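Local coordinates for oxidoreductase, Gfo/Idh/MocA family (Vibrio cholerae, PDB 1XEA), which probably catalyses nucleotide-dependent oxidation or reduction of an unidentified substrate, with a Rossmann-fold domain likely to bind the NAD(P) cofactor, at residues G41-A44 with T45-V49; S99-E102 with C103-L106; Q203-G207 with D208-H212; C303-I306 with T307-T311. All blocks are in the same frame, centred on the assembly; numbering follows the deposited sequence.

Interaction 1: G41-A44 with T45-V49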
loop_
_atom_site.group_PDB
_atom_site.type_symbol
_atom_site.label_atom_id
_atom_site.label_comp_id
_atom_site.label_asym_id
_atom_site.label_seq_id
_atom_site.Cartn_x
_atom_site.Cartn_y
_atom_site.Cartn_z
ATOM N N GLY A 41 33.848 -27.933 11.490
ATOM C CA GLY A 41 33.565 -28.282 12.869
ATOM C C GLY A 41 32.636 -27.311 13.565
ATOM O O GLY A 41 31.815 -27.704 14.393
ATOM N N THR A 42 32.762 -26.035 13.239
ATOM C CA THR A 42 31.909 -25.050 13.864
ATOM C C THR A 42 30.461 -25.399 13.549
ATOM O O THR A 42 29.636 -25.529 14.448
ATOM C CB THR A 42 32.230 -23.646 13.350
ATOM O OG1 THR A 42 33.599 -23.339 13.637
ATOM C CG2 THR A 42 31.332 -22.625 14.013
ATOM N N LEU A 43 30.167 -25.577 12.267
ATOM C CA LEU A 43 28.821 -25.910 11.840
ATOM C C LEU A 43 28.395 -27.259 12.402
ATOM O O LEU A 43 27.289 -27.402 12.928
ATOM C CB LEU A 43 28.736 -25.924 10.309
ATOM C CG LEU A 43 28.819 -24.564 9.594
ATOM C CD1 LEU A 43 28.989 -24.781 8.113
ATOM C CD2 LEU A 43 27.571 -23.728 9.878
ATOM N N ALA A 44 29.269 -28.250 12.300
ATOM C CA ALA A 44 28.955 -29.582 12.806
ATOM C C ALA A 44 28.545 -29.568 14.285
ATOM O O ALA A 44 27.659 -30.321 14.693
ATOM C CB ALA A 44 30.152 -30.513 12.593
ATOM N N THR A 45 29.197 -28.725 15.082
ATOM C CA THR A 45 28.880 -28.602 16.506
ATOM C C THR A 45 27.525 -27.922 16.665
ATOM O O THR A 45 26.697 -28.352 17.456
ATOM C CB THR A 45 29.910 -27.722 17.254
ATOM O OG1 THR A 45 31.198 -28.343 17.221
ATOM C CG2 THR A 45 29.488 -27.517 18.698
ATOM N N ARG A 46 27.324 -26.847 15.906
ATOM C CA ARG A 46 26.098 -26.075 15.960
ATOM C C ARG A 46 24.869 -26.876 15.606
ATOM O O ARG A 46 23.827 -26.730 16.240
ATOM C CB ARG A 46 26.175 -24.873 15.025
ATOM C CG ARG A 46 24.967 -23.956 15.145
ATOM C CD ARG A 46 25.044 -22.751 14.221
ATOM N NE ARG A 46 24.056 -21.735 14.579
ATOM C CZ ARG A 46 23.963 -20.549 13.990
ATOM N NH1 ARG A 46 24.802 -20.229 13.011
ATOM N NH2 ARG A 46 23.037 -19.684 14.389
ATOM N N TYR A 47 24.967 -27.715 14.586
ATOM C CA TYR A 47 23.812 -28.505 14.196
ATOM C C TYR A 47 23.898 -29.950 14.654
ATOM O O TYR A 47 23.209 -30.822 14.125
ATOM C CB TYR A 47 23.619 -28.441 12.681
ATOM C CG TYR A 47 23.332 -27.044 12.193
ATOM C CD1 TYR A 47 24.361 -26.218 11.724
ATOM C CD2 TYR A 47 22.037 -26.527 12.242
ATOM C CE1 TYR A 47 24.102 -24.909 11.316
ATOM C CE2 TYR A 47 21.768 -25.226 11.841
ATOM C CZ TYR A 47 22.800 -24.421 11.378
ATOM O OH TYR A 47 22.522 -23.140 10.972
ATOM N N ARG A 48 24.744 -30.194 15.646
ATOM C CA ARG A 48 24.913 -31.530 16.198
ATOM C C ARG A 48 24.906 -32.666 15.166
ATOM O O ARG A 48 23.929 -33.412 15.045
ATOM C CB ARG A 48 23.839 -31.792 17.260
ATOM C CG ARG A 48 24.073 -31.048 18.559
ATOM C CD ARG A 48 22.945 -31.267 19.539
ATOM N NE ARG A 48 21.691 -30.667 19.081
ATOM C CZ ARG A 48 21.419 -29.366 19.123
ATOM N NH1 ARG A 48 22.313 -28.511 19.610
ATOM N NH2 ARG A 48 20.257 -28.922 18.662
ATOM N N VAL A 49 26.003 -32.787 14.423
ATOM C CA VAL A 49 26.149 -33.842 13.423
ATOM C C VAL A 49 27.440 -34.590 13.686
ATOM O O VAL A 49 28.467 -33.983 13.986
ATOM C CB VAL A 49 26.206 -33.288 11.988
ATOM C CG1 VAL A 49 24.947 -32.498 11.685
ATOM C CG2 VAL A 49 27.439 -32.430 11.814
#
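The Tyr47 ring takes Leu43 at its edge: CD2 of the leucine lies in the ring plane, 3.9 Å from CE1 of Tyr47, and the two side chains run side by side, pointing the same way. One face of that ring, toward its rim, carries the CG methylene of Arg46. The phenol OH in turn sits over one face of the Arg46 guanidinium, again off toward the rim. Arg46 reaches there because its CG is anti to the backbone N (chi1 -174°) and the chain stays extended to NE, which crosses a subunit interface to hydrogen-bond the Gln24 carbonyl of the second subunit.

All this happens where helix 37-46 of the Rossmann domain ends, in a Schellman motif. Val49 N turns back to Ala44 O at 3.0 Å, and Arg48, the C-prime residue with positive phi, gives a weak bond from its N to Thr45 O. The reversal brings the Val49 CG2 methyl against Ala44 CB, 3.4 Å away, and Leu32 of strand 28-33 touches both residues. One turn earlier, Gly41 O is gripped twice by Thr45, by N at 2.9 Å and by OG1 at 3.0 Å, the two donors coming from opposite faces of the carbonyl plane. Tyr47 N closes the last regular helical bond, to Leu43 O at 2.9 Å. Leu43 also packs on Gln15 and Leu19 of helix 12-22, and the Arg48 guanidinium reaches Ala23 O and Tyr47 O of the second subunit.

Interaction 2: S99-E102 with C103-L106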
loop_
_atom_site.group_PDB
_atom_site.type_symbol
_atom_site.label_atom_id
_atom_site.label_comp_id
_atom_site.label_asym_id
_atom_site.label_seq_id
_atom_site.Cartn_x
_atom_site.Cartn_y
_atom_site.Cartn_z
ATOM N N SER A 99 28.741 -22.990 -17.946
ATOM C CA SER A 99 28.519 -23.106 -19.380
ATOM C C SER A 99 27.458 -24.144 -19.677
ATOM O O SER A 99 27.187 -25.016 -18.853
ATOM C CB SER A 99 29.815 -23.487 -20.094
ATOM O OG SER A 99 30.217 -24.802 -19.756
ATOM N N ALA A 100 26.855 -24.043 -20.856
ATOM C CA ALA A 100 25.818 -24.982 -21.259
ATOM C C ALA A 100 26.456 -26.314 -21.608
ATOM O O ALA A 100 25.877 -27.375 -21.371
ATOM C CB ALA A 100 25.050 -24.441 -22.456
ATOM N N GLN A 101 27.660 -26.249 -22.164
ATOM C CA GLN A 101 28.395 -27.447 -22.543
ATOM C C GLN A 101 28.512 -28.382 -21.340
ATOM O O GLN A 101 28.128 -29.549 -21.412
ATOM C CB GLN A 101 29.790 -27.068 -23.058
ATOM C CG GLN A 101 30.636 -28.254 -23.528
ATOM C CD GLN A 101 29.996 -29.020 -24.682
ATOM O OE1 GLN A 101 29.903 -28.518 -25.805
ATOM N NE2 GLN A 101 29.545 -30.242 -24.403
ATOM N N GLU A 102 29.038 -27.860 -20.234
ATOM C CA GLU A 102 29.195 -28.641 -19.012
ATOM C C GLU A 102 27.849 -29.193 -18.578
ATOM O O GLU A 102 27.741 -30.350 -18.170
ATOM C CB GLU A 102 29.776 -27.775 -17.894
ATOM C CG GLU A 102 31.120 -27.165 -18.236
ATOM C CD GLU A 102 31.795 -26.493 -17.054
ATOM O OE1 GLU A 102 32.200 -27.203 -16.108
ATOM O OE2 GLU A 102 31.922 -25.248 -17.071
ATOM N N CYS A 103 26.826 -28.351 -18.665
ATOM C CA CYS A 103 25.478 -28.751 -18.293
ATOM C C CYS A 103 25.067 -29.945 -19.123
ATOM O O CYS A 103 24.626 -30.959 -18.590
ATOM C CB CYS A 103 24.492 -27.600 -18.523
ATOM S SG CYS A 103 24.567 -26.279 -17.266
ATOM N N GLU A 104 25.210 -29.823 -20.437
ATOM C CA GLU A 104 24.842 -30.917 -21.320
ATOM C C GLU A 104 25.629 -32.174 -20.955
ATOM O O GLU A 104 25.056 -33.263 -20.883
ATOM C CB GLU A 104 25.080 -30.508 -22.772
ATOM C CG GLU A 104 24.317 -29.248 -23.163
ATOM C CD GLU A 104 24.689 -28.757 -24.548
ATOM O OE1 GLU A 104 25.904 -28.626 -24.818
ATOM O OE2 GLU A 104 23.777 -28.490 -25.363
ATOM N N ASN A 105 26.931 -32.021 -20.700
ATOM C CA ASN A 105 27.779 -33.161 -20.323
ATOM C C ASN A 105 27.217 -33.857 -19.075
ATOM O O ASN A 105 26.876 -35.039 -19.109
ATOM C CB ASN A 105 29.223 -32.712 -20.037
ATOM C CG ASN A 105 29.998 -32.355 -21.303
ATOM O OD1 ASN A 105 29.988 -33.103 -22.285
ATOM N ND2 ASN A 105 30.686 -31.216 -21.277
ATOM N N LEU A 106 27.132 -33.109 -17.977
ATOM C CA LEU A 106 26.619 -33.636 -16.721
ATOM C C LEU A 106 25.279 -34.368 -16.862
ATOM O O LEU A 106 25.061 -35.405 -16.221
ATOM C CB LEU A 106 26.507 -32.512 -15.687
ATOM C CG LEU A 106 27.850 -32.004 -15.167
ATOM C CD1 LEU A 106 27.671 -30.711 -14.396
ATOM C CD2 LEU A 106 28.481 -33.074 -14.293
#
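Glu102, Gln101 and Cys103 have the most surface buried in this contact, in the first turns of helix 100-112, the crossover helix between the parallel strands 90-93 and 117-120 of a beta-alpha-beta unit. Ser99 is the N-cap. Its OG accepts a weak bond from Glu102 N and lies 3.2 Å from Glu102 OE2, to which it donates on the anti side of the carboxylate. Glu102 OE1 is held by Ser77 of helix 76-85, so the carboxylate spans the cap and a neighbouring helix, while Glu102 O receives Leu106 N at 2.8 Å.

Gln101 lays its chain forward along the helix surface, toward Glu104 and Asn105. CG is anti to the backbone N (chi1 -178°) and the bend comes at chi2, which sets the amide near those two residues. It meets the Asn105 amide at a slant, the planes 36° apart, with Gln101 NE2 and Asn105 ND2 at 3.5 Å; both are donors, so this is packing and no bond. The Glu104 side chain crosses that of Gln101 at about a right angle, and its OE2 is hydrogen-bonded to Gln297 of helix 286-311.

Cys103 is buried, packed against His296 of that same long helix and against Leu96. Its N makes a weak bond to Ser99 O, and its SG lies 3.3 Å from that same Ser99 O.

Interaction 3: Q203-G207 with D208-H212; sequences QWQTG and DTLLH
A tight beta hairpin joins strands 196-206 and 209-216, closed by a type II' turn from Thr206 to Thr209 with Gly207 and Asp208 at its corners; Gly207 takes the positive phi (72°) that such a turn has at its second position. Thr206 and Thr209 form the first hydrogen-bonded pair. Thr206 N reaches Thr209 O at 2.9 Å, while the return bond from Thr209 N arrives well above the plane of the Thr206 carbonyl. Trp204 and Leu211 make the second such pair, where Leu211 N donates to Trp204 O at 2.9 Å.

On the face bearing Trp204 and Leu211, Trp204 CG lies between the backbone N and the carbonyl carbon (chi1 70°), which lays the indole over its strand partner. Leu211 CB sits over one face of the six-membered ring, 4.0 Å from its centroid, in a CH-pi contact, and Leu211 CD1 approaches Trp204 CZ2 at 3.6 Å. The indole NE1 is hydrogen-bonded to Ser178 OG, as is Thr206 OG1, so one serine ties down two side chains of this face.

The other face carries Gln203 and His212. The glutamine chain runs over the imidazole: its CB makes a CH-pi contact with the ring, 4.2 Å from the centroid, and NE2 lies over the same ring's rim, the amide tilted 59° to it.

The hairpin strands lie second and third from one edge of the mixed sheet, between strand 186-193, which bonds Gln203 through His187, and strand 146-152, which bonds Leu210 and His212 through Leu147 and Trp149. His187, Thr189 and Arg199 of the third subunit pack on Gln203, Gln205 and Leu210.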
loop_
_atom_site.group_PDB
_atom_site.type_symbol
_atom_site.label_atom_id
_atom_site.label_comp_id
_atom_site.label_asym_id
_atom_site.label_seq_id
_atom_site.Cartn_x
_atom_site.Cartn_y
_atom_site.Cartn_z
ATOM N N GLN A 203 12.723 -11.085 -23.220
ATOM C CA GLN A 203 11.298 -11.288 -23.399
ATOM C C GLN A 203 10.987 -11.981 -24.729
ATOM O O GLN A 203 11.545 -11.628 -25.767
ATOM C CB GLN A 203 10.606 -9.922 -23.320
ATOM C CG GLN A 203 9.386 -9.773 -24.196
ATOM C CD GLN A 203 8.671 -8.449 -24.002
ATOM O OE1 GLN A 203 7.824 -8.076 -24.813
ATOM N NE2 GLN A 203 8.996 -7.735 -22.921
ATOM N N TRP A 204 10.099 -12.971 -24.693
ATOM C CA TRP A 204 9.703 -13.684 -25.903
ATOM C C TRP A 204 8.270 -14.186 -25.761
ATOM O O TRP A 204 7.712 -14.209 -24.662
ATOM C CB TRP A 204 10.625 -14.866 -26.158
ATOM C CG TRP A 204 10.459 -15.979 -25.188
ATOM C CD1 TRP A 204 9.737 -17.128 -25.365
ATOM C CD2 TRP A 204 11.102 -16.097 -23.918
ATOM N NE1 TRP A 204 9.900 -17.961 -24.279
ATOM C CE2 TRP A 204 10.727 -17.349 -23.375
ATOM C CE3 TRP A 204 11.945 -15.254 -23.179
ATOM C CZ2 TRP A 204 11.200 -17.796 -22.138
ATOM C CZ3 TRP A 204 12.413 -15.693 -21.950
ATOM C CH2 TRP A 204 12.031 -16.953 -21.436
ATOM N N GLN A 205 7.676 -14.602 -26.873
ATOM C CA GLN A 205 6.307 -15.090 -26.838
ATOM C C GLN A 205 6.165 -16.534 -27.336
ATOM O O GLN A 205 6.624 -16.870 -28.424
ATOM C CB GLN A 205 5.420 -14.133 -27.644
ATOM C CG GLN A 205 3.959 -14.532 -27.709
ATOM C CD GLN A 205 3.005 -13.348 -27.586
ATOM O OE1 GLN A 205 3.290 -12.241 -28.055
ATOM N NE2 GLN A 205 1.855 -13.585 -26.967
ATOM N N THR A 206 5.546 -17.383 -26.516
ATOM C CA THR A 206 5.315 -18.791 -26.850
ATOM C C THR A 206 3.823 -19.042 -26.921
ATOM O O THR A 206 3.162 -19.199 -25.891
ATOM C CB THR A 206 5.874 -19.757 -25.773
ATOM O OG1 THR A 206 7.306 -19.752 -25.812
ATOM C CG2 THR A 206 5.368 -21.180 -26.004
ATOM N N GLY A 207 3.292 -19.092 -28.134
ATOM C CA GLY A 207 1.870 -19.329 -28.288
ATOM C C GLY A 207 1.109 -18.095 -27.860
ATOM O O GLY A 207 1.322 -17.015 -28.403
ATOM N N ASP A 208 0.229 -18.247 -26.881
ATOM C CA ASP A 208 -0.555 -17.122 -26.408
ATOM C C ASP A 208 -0.014 -16.605 -25.091
ATOM O O ASP A 208 -0.715 -15.924 -24.345
ATOM C CB ASP A 208 -2.015 -17.537 -26.229
ATOM C CG ASP A 208 -2.606 -18.129 -27.485
ATOM O OD1 ASP A 208 -2.522 -17.482 -28.549
ATOM O OD2 ASP A 208 -3.152 -19.247 -27.407
ATOM N N THR A 209 1.238 -16.917 -24.807
ATOM C CA THR A 209 1.830 -16.485 -23.555
ATOM C C THR A 209 3.073 -15.640 -23.759
ATOM O O THR A 209 3.966 -16.021 -24.502
ATOM C CB THR A 209 2.210 -17.695 -22.697
ATOM O OG1 THR A 209 1.073 -18.557 -22.561
ATOM C CG2 THR A 209 2.674 -17.242 -21.322
ATOM N N LEU A 210 3.132 -14.494 -23.102
ATOM C CA LEU A 210 4.299 -13.650 -23.232
ATOM C C LEU A 210 5.109 -13.763 -21.948
ATOM O O LEU A 210 4.621 -13.434 -20.862
ATOM C CB LEU A 210 3.880 -12.204 -23.480
ATOM C CG LEU A 210 5.003 -11.156 -23.531
ATOM C CD1 LEU A 210 5.829 -11.276 -24.802
ATOM C CD2 LEU A 210 4.368 -9.777 -23.447
ATOM N N LEU A 211 6.339 -14.256 -22.086
ATOM C CA LEU A 211 7.258 -14.451 -20.965
ATOM C C LEU A 211 8.253 -13.297 -20.904
ATOM O O LEU A 211 8.678 -12.785 -21.938
ATOM C CB LEU A 211 7.979 -15.791 -21.132
ATOM C CG LEU A 211 7.005 -16.961 -21.295
ATOM C CD1 LEU A 211 7.737 -18.292 -21.333
ATOM C CD2 LEU A 211 6.033 -16.939 -20.136
ATOM N N HIS A 212 8.627 -12.884 -19.697
ATOM C CA HIS A 212 9.542 -11.755 -19.549
ATOM C C HIS A 212 10.374 -11.799 -18.273
ATOM O O HIS A 212 9.835 -11.868 -17.165
ATOM C CB HIS A 212 8.740 -10.448 -19.591
ATOM C CG HIS A 212 9.580 -9.204 -19.571
ATOM N ND1 HIS A 212 9.032 -7.940 -19.500
ATOM C CD2 HIS A 212 10.922 -9.026 -19.626
ATOM C CE1 HIS A 212 9.998 -7.038 -19.513
ATOM N NE2 HIS A 212 11.155 -7.672 -19.588
#

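Interaction 4: C303-I306 with T307-T311; sequences CQQI and TQQVT
Gln305 and Gln309, one turn apart in helix 286-311, lie side by side and point the same way, their amide planes turned 48° from each other. The Gln309 amide nitrogen is modelled close against the Gln305 side chain, a placing that is doubtful in detail. The two NE2 groups, 3.5 Å apart, are both donors and form no bond as modelled. What steadies the Gln309 amide is its OE1, bonded to Tyr190 OH.

Ile306 and Val310 repeat the side-by-side pattern with hydrocarbon alone: their CG2 methyls meet at 4.0 Å. Val310 has CG1 anti to its backbone N (chi1 170°), which leaves CG2 beside the N and facing Ile306. In the backbone, Val310 N donates to Ile306 O at 2.8 Å.

Thr307 folds back on the preceding turn. Its OG1, placed beside the backbone N, donates to Cys303 O at 3.0 Å from above the carbonyl plane, while Thr307 N reaches the same oxygen at 3.0 Å. The hydroxyl is thereby satisfied within the helix, a common habit of helical threonines.

This is the last stretch of the long C-terminal helix; here it packs on helix 160-175 and strand 186-193. Cys303 lies on Arg161 and Val164 of that helix, Ile306 and Thr307 touch its Ile160, and on the strand Leu188 meets Gln305 while Tyr190 takes Ile306 and Val310.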
loop_
_atom_site.group_PDB
_atom_site.type_symbol
_atom_site.label_atom_id
_atom_site.label_comp_id
_atom_site.label_asym_id
_atom_site.label_seq_id
_atom_site.Cartn_x
_atom_site.Cartn_y
_atom_site.Cartn_z
ATOM N N CYS A 303 24.622 -14.697 -22.765
ATOM C CA CYS A 303 25.982 -14.240 -22.473
ATOM C C CYS A 303 26.792 -13.954 -23.722
ATOM O O CYS A 303 27.474 -12.934 -23.816
ATOM C CB CYS A 303 26.719 -15.285 -21.643
ATOM S SG CYS A 303 26.383 -15.181 -19.898
ATOM N N GLN A 304 26.719 -14.873 -24.677
ATOM C CA GLN A 304 27.451 -14.729 -25.917
ATOM C C GLN A 304 27.014 -13.539 -26.744
ATOM O O GLN A 304 27.828 -12.672 -27.041
ATOM C CB GLN A 304 27.348 -16.007 -26.734
ATOM C CG GLN A 304 28.297 -17.068 -26.212
ATOM C CD GLN A 304 28.178 -18.369 -26.955
ATOM O OE1 GLN A 304 28.306 -18.411 -28.178
ATOM N NE2 GLN A 304 27.934 -19.448 -26.224
ATOM N N GLN A 305 25.741 -13.477 -27.112
ATOM C CA GLN A 305 25.292 -12.354 -27.911
ATOM C C GLN A 305 25.702 -11.003 -27.307
ATOM O O GLN A 305 25.992 -10.061 -28.044
ATOM C CB GLN A 305 23.780 -12.409 -28.113
ATOM C CG GLN A 305 23.294 -11.396 -29.130
ATOM C CD GLN A 305 21.808 -11.530 -29.434
ATOM O OE1 GLN A 305 20.976 -11.510 -28.527
ATOM N NE2 GLN A 305 21.468 -11.657 -30.718
ATOM N N ILE A 306 25.742 -10.906 -25.979
ATOM C CA ILE A 306 26.127 -9.653 -25.316
ATOM C C ILE A 306 27.636 -9.425 -25.436
ATOM O O ILE A 306 28.074 -8.421 -25.994
ATOM C CB ILE A 306 25.736 -9.645 -23.800
ATOM C CG1 ILE A 306 24.226 -9.799 -23.628
ATOM C CG2 ILE A 306 26.145 -8.333 -23.159
ATOM C CD1 ILE A 306 23.783 -9.945 -22.176
ATOM N N THR A 307 28.424 -10.356 -24.905
ATOM C CA THR A 307 29.878 -10.259 -24.962
ATOM C C THR A 307 30.321 -9.880 -26.372
ATOM O O THR A 307 31.192 -9.031 -26.546
ATOM C CB THR A 307 30.536 -11.593 -24.575
ATOM O OG1 THR A 307 30.199 -11.918 -23.222
ATOM C CG2 THR A 307 32.042 -11.504 -24.709
ATOM N N GLN A 308 29.713 -10.514 -27.372
ATOM C CA GLN A 308 30.025 -10.240 -28.769
ATOM C C GLN A 308 29.651 -8.809 -29.120
ATOM O O GLN A 308 30.512 -7.987 -29.423
ATOM C CB GLN A 308 29.244 -11.175 -29.690
ATOM C CG GLN A 308 29.400 -10.827 -31.165
ATOM C CD GLN A 308 28.096 -10.935 -31.948
ATOM O OE1 GLN A 308 27.097 -10.294 -31.607
ATOM N NE2 GLN A 308 28.107 -11.737 -33.013
ATOM N N GLN A 309 28.353 -8.526 -29.080
ATOM C CA GLN A 309 27.836 -7.202 -29.404
ATOM C C GLN A 309 28.558 -6.063 -28.696
ATOM O O GLN A 309 28.583 -4.939 -29.191
ATOM C CB GLN A 309 26.341 -7.140 -29.100
ATOM C CG GLN A 309 25.483 -7.669 -30.222
ATOM C CD GLN A 309 24.021 -7.783 -29.838
ATOM O OE1 GLN A 309 23.497 -6.977 -29.060
ATOM N NE2 GLN A 309 23.347 -8.781 -30.400
ATOM N N VAL A 310 29.154 -6.348 -27.549
ATOM C CA VAL A 310 29.859 -5.309 -26.824
ATOM C C VAL A 310 31.258 -5.132 -27.379
ATOM O O VAL A 310 31.668 -4.016 -27.693
ATOM C CB VAL A 310 29.938 -5.633 -25.328
ATOM C CG1 VAL A 310 30.885 -4.670 -24.634
ATOM C CG2 VAL A 310 28.551 -5.538 -24.713
ATOM N N THR A 311 31.988 -6.234 -27.501
ATOM C CA THR A 311 33.349 -6.193 -28.030
ATOM C C THR A 311 33.341 -5.721 -29.486
ATOM O O THR A 311 34.297 -5.101 -29.959
ATOM C CB THR A 311 34.013 -7.577 -27.949
ATOM O OG1 THR A 311 33.294 -8.508 -28.766
ATOM C CG2 THR A 311 34.025 -8.067 -26.510
#

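In the fold
Interactions 1 and 2 both belong to the nucleotide-binding Rossmann region, on different helices with centres 34 Å apart, whereas interaction 3 lies in the mixed sheet of the other part of the chain. Interaction 1 is on the far side of the chain's centre from interactions 3 and 4. Helix 286-311 links two of the contacts: its earlier turns pack on interaction 2, its end is interaction 4, and nearest atoms of the two are about 7 Å apart. Strand 186-193 similarly lies beside both interactions 3 and 4, whose nearest atoms are about 10 Å apart. The bound nickel ion is about 13 Å from the Thr209 side chain.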